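PDB 3F1X: serine acetyltransferase from Bacteroides vulgatus ATCC 8482, which probably catalyses acetyl transfer from acetyl-CoA to L-serine, the step that opens the route to cysteine, as a left-handed beta-helix acyltransferase. Local coordinates for residues Leu48-Ile53 with Ile160-Ile165; Thr78-Leu83 with Arg118-Leu123; Glu85-Gly90 with Leu172-Ile177. All coordinates share one frame; numbering follows the deposited sequence.

How the contacts relate
All three contacts lie in the helical domain that precedes the left-handed beta-helix; in relatives the active site lies between the beta-helix domains of neighbouring subunits, so these contacts probably belong to the helical scaffold rather than to the site. Contacts 2 and 3 share helix 68-93, with centres about 12 Å apart, and touch where Leu172 CD1 lies 3.8 Å from Phe119 N. Contact 1 joins helices 39-53 and 155-171; its centre is about 11 Å from that of contact 2, and Ile52 CD1 reaches Leu79 CD2 at 3.8 Å. Contacts 1 and 3 do not touch: their nearest atoms are about 7 Å apart. Contacts 1 and 2 also both meet a second subunit.

Contact 1: Leu48-Ile53 with Ile160-Ile165; sequences LARAII and ISNYRI
The guanidinium of Arg50 is met at its edge, where Asn162 OD1 lies near the plane and Ser161 CB in it; neither residue covers a face. The amide plane of Asn162 is turned only 23° from the guanidinium plane. This pairing bridges two helices of the helical domain that precedes the left-handed beta-helix; the axes of segments 48-53 and 160-165 stand at 100° and come within 11.0 Å. One oxygen serves two donors: NH1 of Arg50 approaches Asn162 OD1 at 2.8 Å, and NH2 of Arg50 approaches the same OD1 at 3.1 Å. Both bonds are bent and weak, as expected when one acceptor sits between two N-H groups. Arginine suits the place because its chain is long: CG stands beside the backbone N (chi1 -60°) and the chain runs extended to NE, carrying the charge across the gap. Glu47 pairs with NE in a salt bridge and so probably steadies the buried charge, while Asn162 ND2 is bound to the carbonyl of Ile181. Arg50 NH2 also donates to a water oxygen 2.8 Å away, and that water donates to Ser161 OG, which is also bound to the carbonyl of Ile157. Beside this polar part lies an apolar one. Ala49, whose lone methyl offers a short, flat surface, receives the end of Ile165, and Ile53 adds its own tip. On the far flank, Arg164 binds Asp133 and the carbonyls of Ile199 and Gly200, tying helix 155-171 to the start of the beta-helix. The apolar part is tightest where Ile165 CD1 rests 3.5 Å from Ala49 CB.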
loop_
_atom_site.group_PDB
_atom_site.type_symbol
_atom_site.label_atom_id
_atom_site.label_comp_id
_atom_site.label_asym_id
_atom_site.label_seq_id
_atom_site.Cartn_x
_atom_site.Cartn_y
_atom_site.Cartn_z
ATOM N N LEU A 48 2.596 15.206 -10.617
ATOM C CA LEU A 48 1.786 15.262 -11.829
ATOM C C LEU A 48 2.225 16.460 -12.658
ATOM O O LEU A 48 2.295 16.393 -13.883
ATOM C CB LEU A 48 0.302 15.384 -11.469
ATOM C CG LEU A 48 -0.372 14.097 -10.988
ATOM C CD1 LEU A 48 -1.658 14.432 -10.235
ATOM C CD2 LEU A 48 -0.647 13.193 -12.174
ATOM N N ALA A 49 2.517 17.565 -11.980
ATOM C CA ALA A 49 2.971 18.761 -12.671
ATOM C C ALA A 49 4.245 18.432 -13.452
ATOM O O ALA A 49 4.393 18.847 -14.605
ATOM C CB ALA A 49 3.234 19.880 -11.673
ATOM N N ARG A 50 5.153 17.680 -12.827
ATOM C CA ARG A 50 6.411 17.267 -13.464
ATOM C C ARG A 50 6.165 16.394 -14.684
ATOM O O ARG A 50 6.845 16.525 -15.699
ATOM C CB ARG A 50 7.282 16.424 -12.521
ATOM C CG ARG A 50 7.723 17.054 -11.218
ATOM C CD ARG A 50 8.783 16.151 -10.582
ATOM N NE ARG A 50 8.928 16.352 -9.142
ATOM C CZ ARG A 50 9.362 17.471 -8.574
ATOM N NH1 ARG A 50 9.457 17.542 -7.253
ATOM N NH2 ARG A 50 9.697 18.514 -9.320
ATOM N N ALA A 51 5.219 15.468 -14.544
ATOM C CA ALA A 51 4.888 14.528 -15.602
ATOM C C ALA A 51 4.222 15.208 -16.779
ATOM O O ALA A 51 4.259 14.701 -17.895
ATOM C CB ALA A 51 3.986 13.429 -15.059
ATOM N N ILE A 52 3.587 16.342 -16.519
ATOM C CA ILE A 52 2.923 17.098 -17.567
ATOM C C ILE A 52 3.919 18.053 -18.228
ATOM O O ILE A 52 3.883 18.268 -19.437
ATOM C CB ILE A 52 1.747 17.915 -16.995
ATOM C CG1 ILE A 52 0.662 16.973 -16.490
ATOM C CG2 ILE A 52 1.197 18.845 -18.059
ATOM C CD1 ILE A 52 -0.378 17.638 -15.608
ATOM N N ILE A 53 4.803 18.630 -17.423
ATOM C CA ILE A 53 5.807 19.556 -17.941
ATOM C C ILE A 53 6.864 18.806 -18.756
ATOM O O ILE A 53 7.313 19.284 -19.794
ATOM C CB ILE A 53 6.487 20.322 -16.787
ATOM C CG1 ILE A 53 5.480 21.282 -16.153
ATOM C CG2 ILE A 53 7.746 21.043 -17.298
ATOM C CD1 ILE A 53 5.891 21.825 -14.780
ATOM N N ILE A 160 13.934 23.788 -8.485
ATOM C CA ILE A 160 13.577 24.915 -9.341
ATOM C C ILE A 160 12.167 24.726 -9.911
ATOM O O ILE A 160 11.400 25.683 -10.024
ATOM C CB ILE A 160 14.612 25.085 -10.485
ATOM C CG1 ILE A 160 15.965 25.466 -9.888
ATOM C CG2 ILE A 160 14.166 26.172 -11.470
ATOM C CD1 ILE A 160 17.109 25.396 -10.867
ATOM N N SER A 161 11.823 23.492 -10.261
ATOM C CA SER A 161 10.492 23.205 -10.780
ATOM C C SER A 161 9.458 23.509 -9.705
ATOM O O SER A 161 8.473 24.200 -9.965
ATOM C CB SER A 161 10.378 21.738 -11.194
ATOM O OG SER A 161 11.223 21.457 -12.286
ATOM N N ASN A 162 9.688 22.996 -8.493
ATOM C CA ASN A 162 8.764 23.225 -7.380
ATOM C C ASN A 162 8.619 24.731 -7.140
ATOM O O ASN A 162 7.514 25.235 -6.917
ATOM C CB ASN A 162 9.268 22.551 -6.089
ATOM C CG ASN A 162 8.862 21.081 -5.983
ATOM O OD1 ASN A 162 9.015 20.309 -6.930
ATOM N ND2 ASN A 162 8.361 20.687 -4.813
ATOM N N TYR A 163 9.744 25.440 -7.172
ATOM C CA TYR A 163 9.739 26.888 -6.983
ATOM C C TYR A 163 8.858 27.600 -8.017
ATOM O O TYR A 163 7.961 28.363 -7.655
ATOM C CB TYR A 163 11.160 27.467 -7.080
ATOM C CG TYR A 163 11.141 28.931 -7.441
ATOM C CD1 TYR A 163 10.698 29.887 -6.534
ATOM C CD2 TYR A 163 11.446 29.349 -8.735
ATOM C CE1 TYR A 163 10.549 31.232 -6.914
ATOM C CE2 TYR A 163 11.295 30.683 -9.120
ATOM C CZ TYR A 163 10.846 31.612 -8.208
ATOM O OH TYR A 163 10.679 32.916 -8.611
ATOM N N ARG A 164 9.121 27.371 -9.302
ATOM C CA ARG A 164 8.325 28.036 -10.337
ATOM C C ARG A 164 6.851 27.673 -10.239
ATOM O O ARG A 164 5.986 28.490 -10.541
ATOM C CB ARG A 164 8.880 27.727 -11.732
ATOM C CG ARG A 164 10.286 28.298 -11.948
ATOM C CD ARG A 164 10.605 28.464 -13.429
ATOM N NE ARG A 164 12.015 28.771 -13.679
ATOM C CZ ARG A 164 12.598 29.935 -13.409
ATOM N NH1 ARG A 164 11.899 30.928 -12.872
ATOM N NH2 ARG A 164 13.884 30.106 -13.679
ATOM N N ILE A 165 6.560 26.457 -9.797
ATOM C CA ILE A 165 5.175 26.044 -9.633
ATOM C C ILE A 165 4.550 26.837 -8.482
ATOM O O ILE A 165 3.435 27.371 -8.599
ATOM C CB ILE A 165 5.082 24.532 -9.327
ATOM C CG1 ILE A 165 5.355 23.729 -10.597
ATOM C CG2 ILE A 165 3.710 24.191 -8.755
ATOM C CD1 ILE A 165 5.506 22.249 -10.375
HETATM O O HOH W 1 10.855 18.387 -11.823
#

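Contact 2: Thr78-Leu83 with Arg118-Leu123; sequences TLFGLL and RFISKL
Leu83 and Phe119 cross at about a right angle, and the leucine brings its CD2 methyl obliquely against the near part of the ring, 3.5 Å from Phe119 CD2 and 3.9 Å from Phe119 CG. One helical turn earlier, Leu79 points to the same side. In both leucines CG lies opposite the backbone N (chi1 172° in Leu79, -176° in Leu83), which sends the branched ends out from helix 68-93 toward the partner segment.

Leu79 uses a single methyl for three neighbours. It reaches Leu123 tip to tip, with Leu79 CD2 and Leu123 CD1 4.1 Å apart. Ile120 slides past it in the opposite direction, its CG1 4.1 Å from Leu79 CD2. Phe119 presents its ring edge to that methyl, with CE2 more loosely placed. Ile120 in turn crosses Phe80 at about a right angle: Ile120 CD1 sits 3.8 Å from Phe80 CB, near the root of the aromatic side chain. Leucine and isoleucine suit these places because their branched methyls fill the angles between crossing chains, and no hydrogen bond spans the contact. The end of the partner segment turns back on itself: Ile120 to Leu123 form a type I beta turn, so that Leu123 comes round to the same apolar patch as Ile120, while Ser121 OG donates to Arg118 O at 2.6 Å.

Neighbouring parts of the fold extend the patch. Phe119 also lies on Ile165 and Leu169 of helix 155-171, and Tyr6 and Leu10 of a second subunit meet Phe80. Apolar side chains that cross and interleave in this way form the core of a helical bundle, here the N-terminal domain of a serine acetyltransferase, continued across a subunit interface in the hexamer.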
loop_
_atom_site.group_PDB
_atom_site.type_symbol
_atom_site.label_atom_id
_atom_site.label_comp_id
_atom_site.label_asym_id
_atom_site.label_seq_id
_atom_site.Cartn_x
_atom_site.Cartn_y
_atom_site.Cartn_z
ATOM N N THR A 78 -6.365 14.681 -13.297
ATOM C CA THR A 78 -6.071 14.261 -11.934
ATOM C C THR A 78 -5.533 15.463 -11.156
ATOM O O THR A 78 -5.930 15.723 -10.016
ATOM C CB THR A 78 -5.010 13.142 -11.901
ATOM O OG1 THR A 78 -5.391 12.083 -12.791
ATOM C CG2 THR A 78 -4.863 12.604 -10.478
ATOM N N LEU A 79 -4.620 16.190 -11.787
ATOM C CA LEU A 79 -4.025 17.371 -11.182
ATOM C C LEU A 79 -5.101 18.403 -10.846
ATOM O O LEU A 79 -5.091 19.005 -9.772
ATOM C CB LEU A 79 -3.000 17.996 -12.133
ATOM C CG LEU A 79 -2.435 19.348 -11.694
ATOM C CD1 LEU A 79 -1.812 19.214 -10.325
ATOM C CD2 LEU A 79 -1.398 19.839 -12.703
ATOM N N PHE A 80 -6.018 18.618 -11.779
ATOM C CA PHE A 80 -7.085 19.577 -11.568
ATOM C C PHE A 80 -7.916 19.270 -10.330
ATOM O O PHE A 80 -8.209 20.166 -9.540
ATOM C CB PHE A 80 -8.004 19.618 -12.780
ATOM C CG PHE A 80 -9.172 20.535 -12.609
ATOM C CD1 PHE A 80 -8.977 21.888 -12.371
ATOM C CD2 PHE A 80 -10.474 20.048 -12.676
ATOM C CE1 PHE A 80 -10.060 22.752 -12.196
ATOM C CE2 PHE A 80 -11.566 20.902 -12.502
ATOM C CZ PHE A 80 -11.354 22.255 -12.264
ATOM N N GLY A 81 -8.320 18.009 -10.188
ATOM C CA GLY A 81 -9.115 17.608 -9.038
ATOM C C GLY A 81 -8.351 17.817 -7.744
ATOM O O GLY A 81 -8.856 18.433 -6.809
ATOM N N LEU A 82 -7.126 17.301 -7.694
ATOM C CA LEU A 82 -6.276 17.418 -6.516
ATOM C C LEU A 82 -5.964 18.869 -6.171
ATOM O O LEU A 82 -6.092 19.279 -5.019
ATOM C CB LEU A 82 -4.960 16.658 -6.747
ATOM C CG LEU A 82 -4.665 15.323 -6.043
ATOM C CD1 LEU A 82 -5.926 14.531 -5.813
ATOM C CD2 LEU A 82 -3.666 14.533 -6.873
ATOM N N LEU A 83 -5.553 19.644 -7.170
ATOM C CA LEU A 83 -5.200 21.040 -6.943
ATOM C C LEU A 83 -6.379 21.893 -6.488
ATOM O O LEU A 83 -6.196 22.836 -5.725
ATOM C CB LEU A 83 -4.577 21.653 -8.203
ATOM C CG LEU A 83 -4.063 23.091 -8.082
ATOM C CD1 LEU A 83 -2.989 23.197 -6.987
ATOM C CD2 LEU A 83 -3.492 23.525 -9.412
ATOM N N ARG A 118 -6.642 28.027 -13.817
ATOM C CA ARG A 118 -5.766 29.131 -14.216
ATOM C C ARG A 118 -4.311 28.673 -14.105
ATOM O O ARG A 118 -3.484 28.955 -14.976
ATOM C CB ARG A 118 -5.976 30.351 -13.316
ATOM C CG ARG A 118 -7.375 30.979 -13.366
ATOM C CD ARG A 118 -7.648 31.707 -14.675
ATOM N NE ARG A 118 -8.982 32.311 -14.712
ATOM C CZ ARG A 118 -9.492 32.933 -15.774
ATOM N NH1 ARG A 118 -8.776 33.037 -16.889
ATOM N NH2 ARG A 118 -10.719 33.443 -15.725
ATOM N N PHE A 119 -3.995 27.965 -13.025
ATOM C CA PHE A 119 -2.639 27.473 -12.852
ATOM C C PHE A 119 -2.273 26.535 -13.994
ATOM O O PHE A 119 -1.198 26.650 -14.584
ATOM C CB PHE A 119 -2.487 26.705 -11.540
ATOM C CG PHE A 119 -1.189 25.969 -11.442
ATOM C CD1 PHE A 119 -0.011 26.657 -11.162
ATOM C CD2 PHE A 119 -1.122 24.603 -11.718
ATOM C CE1 PHE A 119 1.225 25.996 -11.165
ATOM C CE2 PHE A 119 0.102 23.930 -11.726
ATOM C CZ PHE A 119 1.280 24.632 -11.449
ATOM N N ILE A 120 -3.161 25.590 -14.282
ATOM C CA ILE A 120 -2.915 24.622 -15.341
ATOM C C ILE A 120 -2.662 25.278 -16.690
ATOM O O ILE A 120 -1.869 24.775 -17.482
ATOM C CB ILE A 120 -4.082 23.618 -15.450
ATOM C CG1 ILE A 120 -4.013 22.643 -14.271
ATOM C CG2 ILE A 120 -4.009 22.864 -16.781
ATOM C CD1 ILE A 120 -5.255 21.828 -14.060
ATOM N N SER A 121 -3.329 26.402 -16.943
ATOM C CA SER A 121 -3.157 27.118 -18.199
ATOM C C SER A 121 -1.766 27.727 -18.277
ATOM O O SER A 121 -1.356 28.213 -19.331
ATOM C CB SER A 121 -4.191 28.236 -18.339
ATOM O OG SER A 121 -3.860 29.340 -17.520
ATOM N N LYS A 122 -1.050 27.706 -17.156
ATOM C CA LYS A 122 0.302 28.247 -17.099
ATOM C C LYS A 122 1.383 27.189 -17.313
ATOM O O LYS A 122 2.561 27.523 -17.436
ATOM C CB LYS A 122 0.550 28.941 -15.754
ATOM C CG LYS A 122 0.193 30.416 -15.722
ATOM C CD LYS A 122 -1.282 30.664 -15.955
ATOM C CE LYS A 122 -1.592 32.160 -15.933
ATOM N NZ LYS A 122 -3.047 32.453 -16.081
ATOM N N LEU A 123 0.994 25.919 -17.345
ATOM C CA LEU A 123 1.960 24.843 -17.536
ATOM C C LEU A 123 2.762 24.946 -18.833
ATOM O O LEU A 123 3.948 24.608 -18.858
ATOM C CB LEU A 123 1.256 23.485 -17.453
ATOM C CG LEU A 123 0.779 23.157 -16.032
ATOM C CD1 LEU A 123 -0.065 21.889 -16.018
ATOM C CD2 LEU A 123 2.006 23.005 -15.134
#

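Contact 3: Glu85-Gly90 with Leu172-Ile177; sequences EQILAG and LGVPLI
Ile87 meets Val174 at about a right angle, and its side chain can be followed outward. CB is the branch point. From it, Ile87 CG2 comes 4.0 Å from Val174 CG2, while Ile87 CG1, set beside the backbone N (chi1 -72°), lies 4.1 Å from Val174 CG1. At the tip, Ile87 CD1 still grazes Val174 CG2 at 4.2 Å. Two beta-branched residues thus lie across one another in ordinary van der Waals contact, and Ala112, Leu115 and Ala116 of helix 109-120 also touch Ile87. An alanine here would lose both arms and is likely to leave the methyls of Val174 facing a gap.

Further along helix 68-93, Gly90 is where the backbones come closest. A beta carbon there would strike the carbonyl oxygen of Pro175; without one, Gly90 CA makes a C-H...O contact of 3.5 Å to Pro175 O. Pro175 CG in turn rests 3.3 Å from Gly90 O. Ile177 CG1 and CD1 both lie 3.4 Å from Gln86 O, an oxygen already bound by Gly90 N. The partner segment lies between two helices: Gly173 closes helix 155-171 in a Schellman motif, its positive phi suited to glycine, and Leu176 is the N-cap of helix 177-189. With no hydrogen bond across it, the contact rests mainly on apolar burial and on the missing side chain of Gly90, with the bent C-H...O contact at most a minor addition.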
loop_
_atom_site.group_PDB
_atom_site.type_symbol
_atom_site.label_atom_id
_atom_site.label_comp_id
_atom_site.label_asym_id
_atom_site.label_seq_id
_atom_site.Cartn_x
_atom_site.Cartn_y
_atom_site.Cartn_z
ATOM N N GLU A 85 -8.854 20.996 -4.531
ATOM C CA GLU A 85 -9.024 20.747 -3.103
ATOM C C GLU A 85 -7.953 21.413 -2.239
ATOM O O GLU A 85 -8.263 21.962 -1.189
ATOM C CB GLU A 85 -9.026 19.241 -2.836
ATOM C CG GLU A 85 -9.430 18.849 -1.422
ATOM C CD GLU A 85 -10.871 19.208 -1.109
ATOM O OE1 GLU A 85 -11.735 19.010 -1.989
ATOM O OE2 GLU A 85 -11.138 19.673 0.019
ATOM N N GLN A 86 -6.699 21.378 -2.680
ATOM C CA GLN A 86 -5.624 21.963 -1.893
ATOM C C GLN A 86 -5.681 23.477 -1.894
ATOM O O GLN A 86 -5.367 24.123 -0.892
ATOM C CB GLN A 86 -4.268 21.474 -2.396
ATOM C CG GLN A 86 -4.035 20.000 -2.121
ATOM C CD GLN A 86 -4.329 19.643 -0.676
ATOM O OE1 GLN A 86 -5.243 18.865 -0.385
ATOM N NE2 GLN A 86 -3.557 20.212 0.237
ATOM N N ILE A 87 -6.077 24.049 -3.022
ATOM C CA ILE A 87 -6.195 25.489 -3.100
ATOM C C ILE A 87 -7.334 25.886 -2.150
ATOM O O ILE A 87 -7.244 26.895 -1.452
ATOM C CB ILE A 87 -6.492 25.947 -4.546
ATOM C CG1 ILE A 87 -5.237 25.765 -5.406
ATOM C CG2 ILE A 87 -6.957 27.394 -4.546
ATOM C CD1 ILE A 87 -5.405 26.117 -6.869
ATOM N N LEU A 88 -8.391 25.080 -2.114
ATOM C CA LEU A 88 -9.515 25.363 -1.224
ATOM C C LEU A 88 -9.026 25.325 0.232
ATOM O O LEU A 88 -9.422 26.154 1.053
ATOM C CB LEU A 88 -10.632 24.337 -1.423
ATOM C CG LEU A 88 -11.908 24.530 -0.593
ATOM C CD1 LEU A 88 -12.562 25.853 -0.941
ATOM C CD2 LEU A 88 -12.871 23.387 -0.872
ATOM N N ALA A 89 -8.158 24.367 0.544
ATOM C CA ALA A 89 -7.623 24.264 1.899
ATOM C C ALA A 89 -6.791 25.503 2.242
ATOM O O ALA A 89 -6.849 26.019 3.361
ATOM C CB ALA A 89 -6.772 22.998 2.036
ATOM N N GLY A 90 -6.021 25.979 1.269
ATOM C CA GLY A 90 -5.197 27.158 1.481
ATOM C C GLY A 90 -6.037 28.387 1.769
ATOM O O GLY A 90 -5.774 29.116 2.724
ATOM N N LEU A 172 -1.076 33.938 -8.347
ATOM C CA LEU A 172 -2.519 33.792 -8.507
ATOM C C LEU A 172 -3.272 34.070 -7.215
ATOM O O LEU A 172 -4.496 34.089 -7.199
ATOM C CB LEU A 172 -2.852 32.384 -8.988
ATOM C CG LEU A 172 -2.492 32.092 -10.439
ATOM C CD1 LEU A 172 -2.645 30.604 -10.708
ATOM C CD2 LEU A 172 -3.394 32.916 -11.362
ATOM N N GLY A 173 -2.533 34.261 -6.129
ATOM C CA GLY A 173 -3.152 34.554 -4.852
ATOM C C GLY A 173 -3.522 33.368 -3.975
ATOM O O GLY A 173 -4.383 33.494 -3.104
ATOM N N VAL A 174 -2.891 32.219 -4.189
ATOM C CA VAL A 174 -3.191 31.055 -3.365
ATOM C C VAL A 174 -2.321 31.106 -2.113
ATOM O O VAL A 174 -1.098 31.001 -2.188
ATOM C CB VAL A 174 -2.899 29.733 -4.106
ATOM C CG1 VAL A 174 -3.232 28.550 -3.203
ATOM C CG2 VAL A 174 -3.717 29.662 -5.391
ATOM N N PRO A 175 -2.940 31.263 -0.935
ATOM C CA PRO A 175 -2.137 31.320 0.287
ATOM C C PRO A 175 -1.692 29.960 0.828
ATOM O O PRO A 175 -2.287 28.925 0.514
ATOM C CB PRO A 175 -3.055 32.051 1.255
ATOM C CG PRO A 175 -4.397 31.526 0.885
ATOM C CD PRO A 175 -4.370 31.473 -0.641
ATOM N N LEU A 176 -0.626 29.980 1.627
ATOM C CA LEU A 176 -0.087 28.778 2.271
ATOM C C LEU A 176 0.484 27.694 1.351
ATOM O O LEU A 176 1.628 27.274 1.509
ATOM C CB LEU A 176 -1.171 28.164 3.160
ATOM C CG LEU A 176 -0.732 27.084 4.147
ATOM C CD1 LEU A 176 0.070 27.723 5.282
ATOM C CD2 LEU A 176 -1.963 26.372 4.716
ATOM N N ILE A 177 -0.317 27.229 0.405
ATOM C CA ILE A 177 0.132 26.192 -0.504
ATOM C C ILE A 177 1.504 26.422 -1.155
ATOM O O ILE A 177 2.286 25.480 -1.274
ATOM C CB ILE A 177 -0.918 25.941 -1.603
ATOM C CG1 ILE A 177 -2.235 25.494 -0.959
ATOM C CG2 ILE A 177 -0.447 24.872 -2.558
ATOM C CD1 ILE A 177 -2.090 24.296 -0.027
#